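Local coordinates for CmeC (PDB 4MT4), which probably serves as the outer-membrane channel of a Campylobacter jejuni efflux system, a trimeric member of the outer membrane factor family, at residues K39-D43 and E44-K48; G311-D314 and T315-K318. All blocks are in the same frame, centred on the assembly; numbering follows the deposited sequence.

Contact 1 (K39-D43 and E44-K48); sequences KDFDD and ENLNK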
ATOM      1  N   LYS B  39       2.663  30.154   9.786  1.00 53.84           N
ATOM      2  CA  LYS B  39       2.134  31.463  10.152  1.00 62.10           C
ATOM      3  C   LYS B  39       2.804  32.593   9.371  1.00 66.23           C
ATOM      4  O   LYS B  39       2.367  33.743   9.434  1.00 54.47           O
ATOM      5  CB  LYS B  39       2.293  31.707  11.655  1.00 52.85           C
ATOM      6  CG  LYS B  39       1.415  30.824  12.525  1.00 55.31           C
ATOM      7  CD  LYS B  39       1.447  31.265  13.978  1.00 55.92           C
ATOM      8  CE  LYS B  39       0.475  30.452  14.819  1.00 66.28           C
ATOM      9  NZ  LYS B  39       0.443  30.896  16.239  1.00 83.80           N
ATOM     10  N   ASP B  40       3.858  32.262   8.633  1.00 57.91           N
ATOM     11  CA  ASP B  40       4.575  33.252   7.835  1.00 66.25           C
ATOM     12  C   ASP B  40       3.853  33.543   6.521  1.00 65.49           C
ATOM     13  O   ASP B  40       4.305  34.369   5.726  1.00 63.45           O
ATOM     14  CB  ASP B  40       6.006  32.786   7.560  1.00 51.50           C
ATOM     15  CG  ASP B  40       6.898  32.899   8.781  1.00 83.46           C
ATOM     16  OD1 ASP B  40       6.694  33.836   9.582  1.00 77.83           O
ATOM     17  OD2 ASP B  40       7.803  32.052   8.942  1.00 91.82           O
ATOM     18  N   PHE B  41       2.733  32.864   6.300  1.00 60.41           N
ATOM     19  CA  PHE B  41       1.892  33.137   5.141  1.00 58.93           C
ATOM     20  C   PHE B  41       0.947  34.296   5.436  1.00 65.00           C
ATOM     21  O   PHE B  41       0.250  34.783   4.543  1.00 66.22           O
ATOM     22  CB  PHE B  41       1.095  31.896   4.739  1.00 50.46           C
ATOM     23  CG  PHE B  41       1.915  30.847   4.045  1.00 55.41           C
ATOM     24  CD1 PHE B  41       2.331  31.028   2.736  1.00 48.00           C
ATOM     25  CD2 PHE B  41       2.259  29.674   4.696  1.00 51.86           C
ATOM     26  CE1 PHE B  41       3.083  30.063   2.093  1.00 56.87           C
ATOM     27  CE2 PHE B  41       3.011  28.705   4.058  1.00 50.48           C
ATOM     28  CZ  PHE B  41       3.423  28.899   2.755  1.00 49.57           C
ATOM     29  N   ASP B  42       0.935  34.724   6.696  1.00 56.49           N
ATOM     30  CA  ASP B  42       0.106  35.834   7.157  1.00 57.58           C
ATOM     31  C   ASP B  42      -1.370  35.594   6.841  1.00 69.80           C
ATOM     32  O   ASP B  42      -2.091  36.508   6.439  1.00 64.22           O
ATOM     33  CB  ASP B  42       0.584  37.150   6.534  1.00 68.34           C
ATOM     34  CG  ASP B  42       2.095  37.305   6.590  1.00 85.10           C
ATOM     35  OD1 ASP B  42       2.707  36.879   7.593  1.00 79.67           O
ATOM     36  OD2 ASP B  42       2.672  37.849   5.624  1.00 82.77           O
ATOM     37  N   ASP B  43      -1.807  34.352   7.026  1.00 50.95           N
ATOM     38  CA  ASP B  43      -3.183  33.957   6.752  1.00 55.42           C
ATOM     39  C   ASP B  43      -3.828  33.395   8.018  1.00 58.16           C
ATOM     40  O   ASP B  43      -3.485  32.301   8.465  1.00 64.90           O
ATOM     41  CB  ASP B  43      -3.224  32.925   5.621  1.00 47.47           C
ATOM     42  CG  ASP B  43      -4.623  32.716   5.060  1.00 50.28           C
ATOM     43  OD1 ASP B  43      -5.612  32.976   5.776  1.00 49.35           O
ATOM     44  OD2 ASP B  43      -4.729  32.280   3.894  1.00 55.92           O
ATOM     45  N   GLU B  44      -4.765  34.143   8.588  1.00 54.04           N
ATOM     46  CA  GLU B  44      -5.416  33.726   9.823  1.00 57.61           C
ATOM     47  C   GLU B  44      -6.340  32.538   9.577  1.00 59.09           C
ATOM     48  O   GLU B  44      -6.542  31.707  10.462  1.00 60.64           O
ATOM     49  CB  GLU B  44      -6.197  34.887  10.445  1.00 51.43           C
ATOM     50  CG  GLU B  44      -6.392  34.750  11.947  1.00 86.84           C
ATOM     51  CD  GLU B  44      -5.076  34.708  12.700  1.00 98.21           C
ATOM     52  OE1 GLU B  44      -4.755  33.650  13.282  1.00 85.19           O
ATOM     53  OE2 GLU B  44      -4.360  35.732  12.708  1.00 93.90           O
ATOM     54  N   ASN B  45      -6.896  32.460   8.370  1.00 61.61           N
ATOM     55  CA  ASN B  45      -7.737  31.331   7.990  1.00 53.73           C
ATOM     56  C   ASN B  45      -6.919  30.046   7.914  1.00 56.55           C
ATOM     57  O   ASN B  45      -7.378  28.978   8.320  1.00 51.48           O
ATOM     58  CB  ASN B  45      -8.423  31.593   6.648  1.00 48.46           C
ATOM     59  CG  ASN B  45      -9.087  32.956   6.589  1.00 58.58           C
ATOM     60  OD1 ASN B  45     -10.203  33.140   7.074  1.00 60.75           O
ATOM     61  ND2 ASN B  45      -8.401  33.921   5.984  1.00 54.52           N
ATOM     62  N   LEU B  46      -5.705  30.163   7.388  1.00 49.55           N
ATOM     63  CA  LEU B  46      -4.794  29.029   7.295  1.00 59.05           C
ATOM     64  C   LEU B  46      -4.377  28.557   8.683  1.00 55.65           C
ATOM     65  O   LEU B  46      -4.278  27.358   8.935  1.00 52.34           O
ATOM     66  CB  LEU B  46      -3.560  29.396   6.466  1.00 50.47           C
ATOM     67  CG  LEU B  46      -2.462  28.335   6.348  1.00 60.73           C
ATOM     68  CD1 LEU B  46      -3.009  27.050   5.743  1.00 49.73           C
ATOM     69  CD2 LEU B  46      -1.286  28.859   5.534  1.00 55.32           C
ATOM     70  N   ASN B  47      -4.139  29.506   9.583  1.00 48.63           N
ATOM     71  CA  ASN B  47      -3.741  29.186  10.950  1.00 48.25           C
ATOM     72  C   ASN B  47      -4.821  28.406  11.690  1.00 53.41           C
ATOM     73  O   ASN B  47      -4.523  27.494  12.462  1.00 58.29           O
ATOM     74  CB  ASN B  47      -3.397  30.462  11.719  1.00 45.97           C
ATOM     75  CG  ASN B  47      -2.197  31.186  11.139  1.00 58.92           C
ATOM     76  OD1 ASN B  47      -1.382  30.592  10.433  1.00 51.51           O
ATOM     77  ND2 ASN B  47      -2.077  32.475  11.440  1.00 58.08           N
ATOM     78  N   LYS B  48      -6.075  28.770  11.446  1.00 53.96           N
ATOM     79  CA  LYS B  48      -7.203  28.107  12.090  1.00 59.82           C
ATOM     80  C   LYS B  48      -7.374  26.674  11.601  1.00 56.59           C
ATOM     81  O   LYS B  48      -7.686  25.780  12.385  1.00 54.52           O
ATOM     82  CB  LYS B  48      -8.496  28.887  11.850  1.00 51.46           C
ATOM     83  CG  LYS B  48      -8.550  30.239  12.535  1.00 60.90           C
ATOM     84  CD  LYS B  48      -9.892  30.910  12.308  1.00 62.28           C
ATOM     85  CE  LYS B  48      -9.889  32.340  12.818  1.00 70.72           C
ATOM     86  NZ  LYS B  48      -9.543  32.413  14.264  1.00 69.19           N
TER
HETATM   87  O   HOH W   1       0.343  34.395  10.739  1.00 49.71           O
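Asn47 N donates to Asp43 O at 3.1 Å, an i to i+4 bond that opens helix 44-56; just before it Asp42 N closes the 3-10 turn on Lys39 O. The carboxylate of Asp43 then turns back over the helix end. With CG anti to its own backbone N (chi1 -166°), OD1 lies beside the amides of the first turn, accepting weak bonds from Asn45 N (2.9 Å, strongly bent) and from Leu46 N. The side chain of Asn45 adds a third bond, straighter than that of its own backbone N: its ND2 meets Asp43 OD1 at 3.0 Å on the syn side of a carboxylate set almost perpendicular to the amide plane. Asp43 is thus the N-cap of helix 44-56; a short acidic side chain suits the place, since it can satisfy amides that have no earlier turn to bond to and its negative charge probably suits the positive end of the helix dipole. Its other oxygen, OD2, is taken by Tyr163 of helix 129-195, which ties the cap to one of the long helices. The apolar part of the contact is Leu46, whose CD2 lies 3.7 Å from CD2 of Phe41, and Phe164 meets the same ring edge-to-face. Further along the first helical turn, the Asn47 amide crosses the Lys39 chain at about a right angle, Asn47 OD1 lying 3.5 Å from Lys39 CG. A water accepts from Asn47 ND2 and donates to Lys39 O, bridging helix and turn, and the same ND2 reaches Glu44 OE1 in a long, weak bond.

Contact 2 (G311-D314 and T315-K318); sequences GDLD and TLVK. With C8E ((hydroxyethyloxy)tri(ethyloxy)octane), chain N; C8E ((hydroxyethyloxy)tri(ethyloxy)octane), chain R.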
ATOM      1  N   GLY B 311      -0.182 -33.604  53.565  1.00 41.84           N
ATOM      2  CA  GLY B 311      -1.005 -34.654  52.994  1.00 35.93           C
ATOM      3  C   GLY B 311      -2.448 -34.516  53.436  1.00 39.22           C
ATOM      4  O   GLY B 311      -3.324 -35.261  52.991  1.00 42.66           O
ATOM      5  N   ASP B 312      -2.687 -33.556  54.323  1.00 40.14           N
ATOM      6  CA  ASP B 312      -4.026 -33.272  54.817  1.00 42.74           C
ATOM      7  C   ASP B 312      -4.280 -31.770  54.822  1.00 47.71           C
ATOM      8  O   ASP B 312      -3.394 -30.979  55.149  1.00 48.17           O
ATOM      9  CB  ASP B 312      -4.219 -33.847  56.221  1.00 46.31           C
ATOM     10  CG  ASP B 312      -3.783 -35.297  56.323  1.00 67.99           C
ATOM     11  OD1 ASP B 312      -2.648 -35.548  56.782  1.00 65.67           O
ATOM     12  OD2 ASP B 312      -4.572 -36.188  55.943  1.00 64.73           O
ATOM     13  N   LEU B 313      -5.497 -31.384  54.459  1.00 41.27           N
ATOM     14  CA  LEU B 313      -5.859 -29.976  54.383  1.00 41.15           C
ATOM     15  C   LEU B 313      -5.934 -29.335  55.767  1.00 43.00           C
ATOM     16  O   LEU B 313      -5.591 -28.165  55.938  1.00 44.86           O
ATOM     17  CB  LEU B 313      -7.195 -29.816  53.657  1.00 31.33           C
ATOM     18  CG  LEU B 313      -7.726 -28.387  53.555  1.00 45.69           C
ATOM     19  CD1 LEU B 313      -6.740 -27.507  52.805  1.00 38.85           C
ATOM     20  CD2 LEU B 313      -9.092 -28.365  52.890  1.00 49.15           C
ATOM     21  N   ASP B 314      -6.370 -30.108  56.756  1.00 45.23           N
ATOM     22  CA  ASP B 314      -6.579 -29.580  58.101  1.00 41.45           C
ATOM     23  C   ASP B 314      -5.277 -29.167  58.794  1.00 51.39           C
ATOM     24  O   ASP B 314      -5.301 -28.385  59.743  1.00 58.09           O
ATOM     25  CB  ASP B 314      -7.327 -30.603  58.961  1.00 48.57           C
ATOM     26  CG  ASP B 314      -6.608 -31.932  59.047  1.00 53.06           C
ATOM     27  OD1 ASP B 314      -6.699 -32.721  58.082  1.00 60.35           O
ATOM     28  OD2 ASP B 314      -5.963 -32.191  60.084  1.00 52.91           O
ATOM     29  N   THR B 315      -4.147 -29.684  58.318  1.00 47.68           N
ATOM     30  CA  THR B 315      -2.848 -29.335  58.889  1.00 46.90           C
ATOM     31  C   THR B 315      -1.981 -28.556  57.906  1.00 46.36           C
ATOM     32  O   THR B 315      -0.763 -28.485  58.068  1.00 50.20           O
ATOM     33  CB  THR B 315      -2.064 -30.585  59.334  1.00 45.74           C
ATOM     34  OG1 THR B 315      -1.840 -31.439  58.205  1.00 45.94           O
ATOM     35  CG2 THR B 315      -2.829 -31.348  60.405  1.00 41.51           C
ATOM     36  N   LEU B 316      -2.609 -27.974  56.890  1.00 45.58           N
ATOM     37  CA  LEU B 316      -1.872 -27.306  55.821  1.00 41.82           C
ATOM     38  C   LEU B 316      -1.068 -26.102  56.313  1.00 42.30           C
ATOM     39  O   LEU B 316       0.060 -25.892  55.882  1.00 51.19           O
ATOM     40  CB  LEU B 316      -2.828 -26.873  54.710  1.00 42.11           C
ATOM     41  CG  LEU B 316      -2.174 -26.163  53.523  1.00 52.28           C
ATOM     42  CD1 LEU B 316      -1.105 -27.044  52.900  1.00 46.88           C
ATOM     43  CD2 LEU B 316      -3.217 -25.768  52.493  1.00 38.60           C
ATOM     44  N   VAL B 317      -1.644 -25.313  57.214  1.00 48.31           N
ATOM     45  CA  VAL B 317      -0.964 -24.114  57.696  1.00 49.68           C
ATOM     46  C   VAL B 317      -0.368 -24.309  59.089  1.00 53.45           C
ATOM     47  O   VAL B 317      -0.065 -23.341  59.786  1.00 62.04           O
ATOM     48  CB  VAL B 317      -1.909 -22.896  57.716  1.00 49.50           C
ATOM     49  CG1 VAL B 317      -2.337 -22.536  56.299  1.00 41.42           C
ATOM     50  CG2 VAL B 317      -3.116 -23.169  58.594  1.00 51.41           C
ATOM     51  N   LYS B 318      -0.194 -25.564  59.487  1.00 44.22           N
ATOM     52  CA  LYS B 318       0.465 -25.877  60.749  1.00 55.43           C
ATOM     53  C   LYS B 318       1.971 -25.655  60.635  1.00 57.30           C
ATOM     54  O   LYS B 318       2.493 -25.443  59.540  1.00 59.58           O
ATOM     55  CB  LYS B 318       0.172 -27.318  61.171  1.00 53.59           C
ATOM     56  CG  LYS B 318      -1.238 -27.545  61.694  1.00 48.88           C
ATOM     57  CD  LYS B 318      -1.467 -26.809  63.003  1.00 66.85           C
ATOM     58  CE  LYS B 318      -2.702 -27.332  63.723  1.00 77.65           C
ATOM     59  NZ  LYS B 318      -3.932 -27.205  62.892  1.00 77.12           N
TER
HETATM   60  C1  C8E N 502     -15.786 -28.143  38.466  1.00 75.16           C
HETATM   61  C2  C8E N 502     -15.098 -27.851  39.757  1.00 94.36           C
HETATM   62  C3  C8E N 502     -14.514 -29.006  40.500  1.00100.81           C
HETATM   63  C4  C8E N 502     -13.579 -28.708  41.621  1.00 97.85           C
HETATM   64  C5  C8E N 502     -12.577 -29.757  41.968  1.00 85.46           C
HETATM   65  C6  C8E N 502     -11.227 -29.297  42.399  1.00 81.00           C
HETATM   66  C7  C8E N 502     -10.099 -30.261  42.269  1.00 64.27           C
HETATM   67  C8  C8E N 502      -9.284 -30.540  43.484  1.00 68.40           C
HETATM   68  O9  C8E N 502      -9.332 -31.814  44.006  1.00 70.62           O
HETATM   69  C10 C8E N 502      -8.349 -32.215  44.883  1.00 56.64           C
HETATM   70  C11 C8E N 502      -8.594 -33.450  45.677  1.00 58.12           C
HETATM   71  O12 C8E N 502      -9.527 -33.377  46.687  1.00 60.66           O
HETATM   72  C13 C8E N 502      -9.216 -33.883  47.928  1.00 52.75           C
HETATM   73  C14 C8E N 502     -10.343 -34.359  48.777  1.00 66.90           C
HETATM   74  O15 C8E N 502     -10.048 -34.715  50.074  1.00 64.79           O
HETATM   75  C16 C8E N 502      -9.487 -33.775  50.911  1.00 50.13           C
HETATM   76  C17 C8E N 502      -9.112 -34.215  52.284  1.00 71.15           C
HETATM   77  O18 C8E N 502      -8.134 -33.500  52.939  1.00 77.90           O
HETATM   78  C19 C8E N 502      -7.521 -34.059  54.036  1.00 54.17           C
HETATM   79  C20 C8E N 502      -7.188 -35.512  53.979  1.00 78.86           C
HETATM   80  O21 C8E N 502      -5.868 -35.875  53.798  1.00 55.88           O
HETATM   81  C1  C8E R 506      -2.957 -16.472  52.152  1.00 62.67           C
HETATM   82  C2  C8E R 506      -2.794 -17.496  53.224  1.00 78.89           C
HETATM   83  C3  C8E R 506      -1.630 -17.359  54.146  1.00 67.84           C
HETATM   84  C4  C8E R 506      -1.627 -18.174  55.396  1.00 75.63           C
HETATM   85  C5  C8E R 506      -0.602 -17.851  56.428  1.00 68.66           C
HETATM   86  C6  C8E R 506      -0.619 -18.637  57.697  1.00 76.30           C
HETATM   87  C7  C8E R 506       0.265 -18.167  58.802  1.00 85.74           C
HETATM   88  C8  C8E R 506       0.068 -18.761  60.154  1.00 80.68           C
HETATM   89  O9  C8E R 506       1.039 -19.619  60.621  1.00 87.17           O
HETATM   90  C10 C8E R 506       0.892 -20.193  61.865  1.00 95.46           C
HETATM   91  C11 C8E R 506       2.019 -21.015  62.389  1.00 95.01           C
HETATM   92  O12 C8E R 506       1.884 -21.546  63.653  1.00111.85           O
HETATM   93  C13 C8E R 506       1.057 -22.630  63.848  1.00 93.39           C
HETATM   94  C14 C8E R 506       1.384 -23.554  64.970  1.00 78.21           C
HETATM   95  O15 C8E R 506       1.504 -24.893  64.674  1.00 82.06           O
HETATM   96  C16 C8E R 506       2.106 -25.732  65.586  1.00 72.35           C
HETATM   97  C17 C8E R 506       1.879 -27.197  65.432  1.00 84.25           C
HETATM   98  O18 C8E R 506       2.430 -27.821  64.333  1.00 81.40           O
HETATM   99  C19 C8E R 506       2.543 -29.194  64.330  1.00 75.28           C
HETATM  100  C20 C8E R 506       2.587 -29.891  63.012  1.00 74.42           C
HETATM  101  O21 C8E R 506       1.395 -30.102  62.348  1.00 57.40           O
HETATM  102  O   HOH W   2      -1.139 -33.874  58.116  1.00 57.55           O
HETATM  103  O   HOH W   3      -4.067 -26.166  59.423  1.00 60.96           O
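Leu313 and Leu316 slant across each other on one side of the loop, Leu313 CD1 lying 3.9 Å from Leu316 CD2, whereas Asp314 and Thr315 run side by side and point the same way. Both leucines carry CG anti to the backbone N (chi1 178° and -180°), which leaves their branched ends resting on Phe114 of strand 109-124; Leu316, the buried one, also touches Met116. Apolar side chains suit this side, where the loop rests on the barrel strand. In the other pair the methyl CG2 of Thr315 sits 3.3 Å from Asp314 OD2; with chi1 at 60°, OG1 stands between the backbone N and the carbonyl carbon and the methyl is the branch beside Asp314. These residues belong to the loop that links the antiparallel strands 299-310 and 322-335 of the beta-barrel. The bend contains a bond from Leu316 N to Leu313 O (3.1 Å), its donor above the carbonyl plane, and is followed by a type I beta turn from Thr315 to Lys318. Thr315 OG1 is hydrogen-bonded to Ser310 OG at the end of the preceding strand, and a water links it to Asp312 OD1; a small hydroxyl can serve several such partners in a tight bend. A second water donates to Asp314 O at 2.6 Å and accepts a weak bond from Val317 N. Detergent lies along the loop at two places. The terminal oxygen O21 of one C8E is 2.5 Å from Asp312 OD2 and 2.7 Å from Gly311 O, two acceptors competing for one hydroxyl proton. O21 of a second C8E approaches Lys318 CB at 3.3 Å, and Thr315 packs on Asn99 of a neighbouring subunit.

How the contacts relate
Contact 1 and contact 2 lie on opposite sides of the chain's centre, with their own centres 78 Å apart and their nearest atoms about 65 Å apart, so neither touches the other. Contact 1, about 22 Å from the chain centre, belongs to the helical part of the channel; contact 2, about 63 Å from it, belongs to a loop of the barrel, where C8E bound beside the loop is consistent with the barrel's place in the outer membrane. Both are local contacts in one continuous piece of chain, a helix cap in one case and a loop between strands in the other. Residues 39-48 are held by partners in their own subunit, while residues 311-318 also meet a neighbouring subunit and C8E.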